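Local coordinates for hypothetical protein (Bacteroides eggerthii, PDB 4JGL), which is of unknown function but adopts a streptavidin-like fold extended by two extra alpha helices and binds calcium ions in the crystal, at residues A[42-47]-A[55-60]. Sequence-based numbering, arbitrary orientation.
Sequences TPDYGY and FLKMHD
The carboxylate of D44 is shared between K57 and H59 of the neighbouring strand in an antiparallel beta hairpin, strands 44-49 and 54-61 of the streptavidin-like sheet. D44 OD2 offers its anti lone pair to K57 NZ at 2.7 Å, a salt bridge, while OD1 accepts a nearly straight hydrogen bond from H59 ND1 (2.7 Å) through its syn lone pair. This OD1 lies in the imidazole plane, although carboxylate and ring are turned 60° apart. A water donating to D44 OD1 and P43 O and accepting from D60 N adds a second bond to OD1, the third to the carboxylate. K57 runs extended as far as CE and bends only at its last torsion (chi4 -74°), which swings the ammonium onto OD2; Y136 adds a cation-pi contact. A methionine at K57 would probably cost the D44 carboxylate its charged mate, leaving H59 and the water to hold it.

Four backbone hydrogen bonds join Y45 to M58 and Y47 to L56, with G46 and K57 forming the non-hydrogen-bonded pair between them. On the face bearing Y45, Y47, L56 and M58, helix 142-153 packs against the sheet through F148, and Y47 OH is hydrogen-bonded to E149. On the other face the F55 ring lies obliquely against G46, its CZ 4.2 Å from G46 CA. Back beside the helix, selenomethionine M58 turns at chi3 (87°) to bring its CE 3.9 Å from Y45 CD1.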
ATOM      1  N   THR A  42     -10.206 -10.713   0.683  1.00 22.65           N
ATOM      2  CA  THR A  42     -10.006  -9.602   1.604  1.00 22.85           C
ATOM      3  C   THR A  42      -8.778  -8.785   1.221  1.00 21.73           C
ATOM      4  O   THR A  42      -7.661  -9.297   1.175  1.00 23.24           O
ATOM      5  CB  THR A  42      -9.816 -10.045   3.054  1.00 23.98           C
ATOM      6  OG1 THR A  42     -10.887 -10.909   3.459  1.00 29.70           O
ATOM      7  CG2 THR A  42      -9.819  -8.828   3.964  1.00 24.65           C
ATOM      8  N   PRO A  43      -8.976  -7.490   1.006  1.00 18.58           N
ATOM      9  CA  PRO A  43      -7.871  -6.764   0.456  1.00 16.16           C
ATOM     10  C   PRO A  43      -7.058  -5.951   1.481  1.00 14.17           C
ATOM     11  O   PRO A  43      -7.543  -5.511   2.504  1.00 15.75           O
ATOM     12  CB  PRO A  43      -8.564  -5.801  -0.487  1.00 17.29           C
ATOM     13  CG  PRO A  43      -9.859  -5.473   0.220  1.00 18.48           C
ATOM     14  CD  PRO A  43     -10.235  -6.717   0.975  1.00 18.64           C
ATOM     15  N   ASP A  44      -5.790  -5.818   1.181  1.00 12.44           N
ATOM     16  CA  ASP A  44      -5.007  -4.720   1.705  0.50 10.78           C
ATOM     17  C   ASP A  44      -5.246  -3.519   0.796  1.00 10.20           C
ATOM     18  O   ASP A  44      -6.000  -3.608  -0.175  1.00  9.31           O
ATOM     19  CB  ASP A  44      -3.542  -5.126   1.740  0.50 10.52           C
ATOM     20  CG  ASP A  44      -3.163  -5.828   3.039  0.50 13.91           C
ATOM     21  OD1 ASP A  44      -4.076  -6.179   3.832  0.50 11.73           O
ATOM     22  OD2 ASP A  44      -1.953  -6.021   3.254  0.50 17.09           O
ATOM     23  N   TYR A  45      -4.602  -2.406   1.102  1.00  9.60           N
ATOM     24  CA  TYR A  45      -4.831  -1.182   0.373  1.00  9.26           C
ATOM     25  C   TYR A  45      -3.498  -0.604  -0.040  1.00  8.92           C
ATOM     26  O   TYR A  45      -2.556  -0.580   0.767  1.00 10.41           O
ATOM     27  CB  TYR A  45      -5.568  -0.168   1.265  1.00 11.43           C
ATOM     28  CG  TYR A  45      -6.818  -0.731   1.875  1.00 12.07           C
ATOM     29  CD1 TYR A  45      -6.785  -1.479   3.048  1.00 13.43           C
ATOM     30  CD2 TYR A  45      -8.015  -0.592   1.227  1.00 14.40           C
ATOM     31  CE1 TYR A  45      -7.937  -2.012   3.592  1.00 15.79           C
ATOM     32  CE2 TYR A  45      -9.195  -1.114   1.753  1.00 16.73           C
ATOM     33  CZ  TYR A  45      -9.143  -1.837   2.916  1.00 16.46           C
ATOM     34  OH  TYR A  45     -10.295  -2.366   3.461  1.00 21.76           O
ATOM     35  N   GLY A  46      -3.422  -0.093  -1.253  1.00  8.61           N
ATOM     36  CA  GLY A  46      -2.236   0.558  -1.717  1.00  9.05           C
ATOM     37  C   GLY A  46      -2.431   2.002  -2.115  1.00  8.36           C
ATOM     38  O   GLY A  46      -3.513   2.396  -2.531  1.00  8.68           O
ATOM     39  N   TYR A  47      -1.338   2.754  -2.087  1.00  8.76           N
ATOM     40  CA  TYR A  47      -1.373   4.169  -2.440  1.00  9.12           C
ATOM     41  C   TYR A  47      -0.068   4.546  -3.097  1.00  9.06           C
ATOM     42  O   TYR A  47       0.979   4.482  -2.456  1.00 10.07           O
ATOM     43  CB  TYR A  47      -1.614   5.007  -1.183  1.00  9.78           C
ATOM     44  CG  TYR A  47      -2.009   6.440  -1.381  1.00  9.73           C
ATOM     45  CD1 TYR A  47      -3.230   6.800  -1.908  1.00 10.82           C
ATOM     46  CD2 TYR A  47      -1.191   7.458  -0.968  1.00 11.90           C
ATOM     47  CE1 TYR A  47      -3.607   8.129  -2.022  1.00 11.67           C
ATOM     48  CE2 TYR A  47      -1.551   8.776  -1.101  1.00 13.11           C
ATOM     49  CZ  TYR A  47      -2.754   9.111  -1.609  1.00 10.58           C
ATOM     50  OH  TYR A  47      -3.084  10.451  -1.715  1.00 13.29           O
ATOM     51  N   PHE A  55       5.328   4.356  -2.269  1.00  9.56           N
ATOM     52  CA  PHE A  55       4.223   3.423  -2.395  1.00  9.38           C
ATOM     53  C   PHE A  55       3.874   2.959  -1.000  1.00  9.04           C
ATOM     54  O   PHE A  55       4.745   2.459  -0.278  1.00  9.87           O
ATOM     55  CB  PHE A  55       4.582   2.239  -3.287  1.00  9.98           C
ATOM     56  CG  PHE A  55       3.514   1.182  -3.303  1.00 11.25           C
ATOM     57  CD1 PHE A  55       2.332   1.411  -3.977  1.00 13.06           C
ATOM     58  CD2 PHE A  55       3.655   0.024  -2.583  1.00 11.96           C
ATOM     59  CE1 PHE A  55       1.283   0.467  -3.967  1.00 14.23           C
ATOM     60  CE2 PHE A  55       2.610  -0.940  -2.577  1.00 13.74           C
ATOM     61  CZ  PHE A  55       1.434  -0.677  -3.233  1.00 13.31           C
ATOM     62  N   LEU A  56       2.623   3.154  -0.583  1.00  9.41           N
ATOM     63  CA  LEU A  56       2.189   2.729   0.733  0.50  9.21           C
ATOM     64  C   LEU A  56       1.289   1.517   0.634  1.00  9.55           C
ATOM     65  O   LEU A  56       0.456   1.432  -0.250  1.00  9.78           O
ATOM     66  CB  LEU A  56       1.474   3.866   1.461  0.50  9.78           C
ATOM     67  CG  LEU A  56       2.365   4.952   2.055  0.50 12.00           C
ATOM     68  CD1 LEU A  56       3.154   5.659   0.964  0.50 15.18           C
ATOM     69  CD2 LEU A  56       1.527   5.934   2.885  0.50 12.28           C
ATOM     70  N   LYS A  57       1.477   0.578   1.554  1.00  9.48           N
ATOM     71  CA  LYS A  57       0.650  -0.619   1.629  1.00  9.32           C
ATOM     72  C   LYS A  57       0.109  -0.745   3.038  1.00  8.85           C
ATOM     73  O   LYS A  57       0.888  -0.801   4.002  1.00 10.99           O
ATOM     74  CB  LYS A  57       1.464  -1.855   1.256  1.00 11.40           C
ATOM     75  CG  LYS A  57       0.661  -3.143   1.374  1.00 12.57           C
ATOM     76  CD  LYS A  57       1.395  -4.305   0.735  1.00 16.64           C
ATOM     77  CE  LYS A  57       0.542  -5.573   0.738  1.00 19.37           C
ATOM     78  NZ  LYS A  57       0.474  -6.137   2.107  1.00 18.94           N
HETATM   79  N   MSE A  58      -1.214  -0.800   3.163  1.00  9.24           N
HETATM   80  CA  MSE A  58      -1.906  -0.823   4.450  1.00  9.67           C
HETATM   81  C   MSE A  58      -2.653  -2.114   4.666  1.00  9.18           C
HETATM   82  O   MSE A  58      -3.361  -2.588   3.775  1.00  9.97           O
HETATM   83  CB  MSE A  58      -2.872   0.340   4.488  1.00 10.49           C
HETATM   84  CG  MSE A  58      -3.684   0.452   5.766  1.00 12.00           C
HETATM   85 SE   MSE A  58      -4.474   2.160   6.038  0.75 16.76          SE
HETATM   86  CE  MSE A  58      -5.649   1.588   5.168  1.00 10.11           C
ATOM     87  N   HIS A  59      -2.505  -2.639   5.870  1.00  9.75           N
ATOM     88  CA  HIS A  59      -3.184  -3.838   6.338  1.00  9.85           C
ATOM     89  C   HIS A  59      -3.966  -3.506   7.594  1.00  9.46           C
ATOM     90  O   HIS A  59      -3.460  -2.860   8.506  1.00 10.53           O
ATOM     91  CB  HIS A  59      -2.147  -4.921   6.640  1.00 10.19           C
ATOM     92  CG  HIS A  59      -2.712  -6.219   7.100  1.00 10.26           C
ATOM     93  ND1 HIS A  59      -3.437  -7.038   6.280  1.00 12.52           N
ATOM     94  CD2 HIS A  59      -2.627  -6.856   8.287  1.00 10.84           C
ATOM     95  CE1 HIS A  59      -3.805  -8.120   6.953  1.00 12.90           C
ATOM     96  NE2 HIS A  59      -3.323  -8.034   8.178  1.00 12.67           N
ATOM     97  N   ASP A  60      -5.213  -3.960   7.630  1.00 10.74           N
ATOM     98  CA  ASP A  60      -6.127  -3.742   8.759  1.00 11.68           C
ATOM     99  C   ASP A  60      -6.172  -4.993   9.663  1.00 12.39           C
ATOM    100  O   ASP A  60      -6.415  -6.101   9.187  1.00 14.81           O
ATOM    101  CB  ASP A  60      -7.519  -3.450   8.173  1.00 14.63           C
ATOM    102  CG  ASP A  60      -8.579  -3.145   9.198  1.00 20.86           C
ATOM    103  OD1 ASP A  60      -8.392  -3.358  10.385  1.00 22.07           O
ATOM    104  OD2 ASP A  60      -9.662  -2.693   8.760  1.00 25.33           O
TER
HETATM  105  O   HOH W   1      -6.353  -5.314   5.266  1.00 16.08           O
HETATM  106  O   HOH W   2     -10.323  -1.515   6.521  0.50 22.75           O